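Histidine acid phosphatase (Bifidobacterium longum subsp. infantis, PDB 6RXD) probably removes phosphate groups from inositol polyphosphates such as phytate, and perhaps from 2,3-bisphosphoglycerate, as a histidine acid phosphatase of the MINPP1 subfamily. Local coordinates at residues V439-M442 / A443-V446. Numbering follows the deposited sequence.
Sequences VTPM and AANV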
loop_
_atom_site.group_PDB
_atom_site.type_symbol
_atom_site.label_atom_id
_atom_site.label_comp_id
_atom_site.label_asym_id
_atom_site.label_seq_id
_atom_site.Cartn_x
_atom_site.Cartn_y
_atom_site.Cartn_z
ATOM N N VAL A 439 6.538 -5.582 -2.132
ATOM C CA VAL A 439 5.263 -6.214 -1.830
ATOM C C VAL A 439 4.104 -5.227 -1.899
ATOM O O VAL A 439 3.047 -5.514 -2.484
ATOM C CB VAL A 439 5.315 -6.870 -0.447
ATOM C CG1 VAL A 439 3.919 -7.335 0.002
ATOM C CG2 VAL A 439 6.328 -8.020 -0.466
ATOM N N THR A 440 4.312 -4.050 -1.322
ATOM C CA THR A 440 3.228 -3.083 -1.194
ATOM C C THR A 440 3.694 -1.636 -1.359
ATOM O O THR A 440 3.588 -0.815 -0.447
ATOM C CB THR A 440 2.465 -3.312 0.130
ATOM O OG1 THR A 440 1.421 -2.342 0.266
ATOM C CG2 THR A 440 3.415 -3.257 1.346
ATOM N N PRO A 441 4.210 -1.307 -2.546
ATOM C CA PRO A 441 4.551 0.093 -2.793
ATOM C C PRO A 441 3.276 0.912 -2.832
ATOM O O PRO A 441 2.168 0.366 -2.796
ATOM C CB PRO A 441 5.157 0.052 -4.192
ATOM C CG PRO A 441 4.563 -1.204 -4.843
ATOM C CD PRO A 441 4.539 -2.168 -3.697
ATOM N N MET A 442 3.420 2.228 -2.902
ATOM C CA MET A 442 2.252 3.043 -3.158
ATOM C C MET A 442 1.609 2.600 -4.471
ATOM O O MET A 442 2.313 2.253 -5.441
ATOM C CB MET A 442 2.642 4.522 -3.178
ATOM C CG MET A 442 3.075 5.035 -1.811
ATOM S SD MET A 442 1.692 5.084 -0.635
ATOM C CE MET A 442 2.603 5.243 0.909
ATOM N N ALA A 443 0.276 2.594 -4.491
ATOM C CA ALA A 443 -0.528 2.143 -5.636
ATOM C C ALA A 443 -0.288 0.690 -6.043
ATOM O O ALA A 443 -0.585 0.299 -7.165
ATOM C CB ALA A 443 -0.355 3.090 -6.860
ATOM N N ALA A 444 0.229 -0.119 -5.128
ATOM C CA ALA A 444 0.409 -1.544 -5.407
ATOM C C ALA A 444 -0.898 -2.127 -5.907
ATOM O O ALA A 444 -1.954 -1.797 -5.398
ATOM C CB ALA A 444 0.859 -2.290 -4.136
ATOM N N ASN A 445 -0.827 -3.012 -6.894
ATOM C CA ASN A 445 -2.056 -3.565 -7.424
ATOM C C ASN A 445 -1.902 -4.961 -8.003
ATOM O O ASN A 445 -0.835 -5.342 -8.497
ATOM C CB ASN A 445 -2.689 -2.610 -8.452
ATOM C CG ASN A 445 -1.814 -2.384 -9.671
ATOM O OD1 ASN A 445 -1.980 -3.037 -10.705
ATOM N ND2 ASN A 445 -0.873 -1.466 -9.554
ATOM N N VAL A 446 -2.988 -5.715 -7.931
ATOM C CA VAL A 446 -3.060 -7.013 -8.569
ATOM C C VAL A 446 -4.181 -6.923 -9.588
ATOM O O VAL A 446 -5.253 -6.412 -9.279
ATOM C CB VAL A 446 -3.383 -8.114 -7.539
ATOM C CG1 VAL A 446 -3.714 -9.434 -8.244
ATOM C CG2 VAL A 446 -2.200 -8.290 -6.554
#
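Pro-441 and Ala-444 close a type II beta turn that carries the chain from helix 436-439 into strand 445-453. The amide N of Ala-444 donates to Pro-441 O at 3.1 Å, approaching from above the carbonyl plane, 50° out of it. Beside this bond the proline ring lies against the methyl: Pro-441 CD is 3.7 Å from Ala-444 CB. At the corner, Ala-443 takes a left-handed helical conformation with positive phi, and its CB sits only 3.1 Å from Met-442 O, the close approach inherent in a type II turn with a side chain at this position.

Asn-445, the first strand residue, ties back onto the turn. From its CB, CG swings in between the backbone N and carbonyl carbon (chi1 63°), which turns the carboxamide back along the chain; the side chain packs on Ala-43 of strand 34-44 and Ile-111 of helix 102-118. At the tip the two polar atoms part: OD1 takes a hydrogen bond from NE2 of Gln-447, while ND2 reaches Ala-443 O at 3.0 Å. That second bond is nearly straight, 171° at the hydrogen, and its acceptor lies in the plane of the amide. Because a backbone carbonyl can only accept, Ala-443 O settles the amide's flip; Tyr-16 OH is a second partner of ND2.

Backbone bonds join Ala-443 to His-45 and Ala-444 to Arg-44, the opening residues of the Arg-His-Gly signature of histidine phosphatases, and Arg-44 NH1 adds a weak bond to Pro-441 O. Pro-441 O, Ala-443 O and the Asn-445 carboxamide thus all have protein partners in this buried turn, consistent with a firmly set bend beside the signature segment.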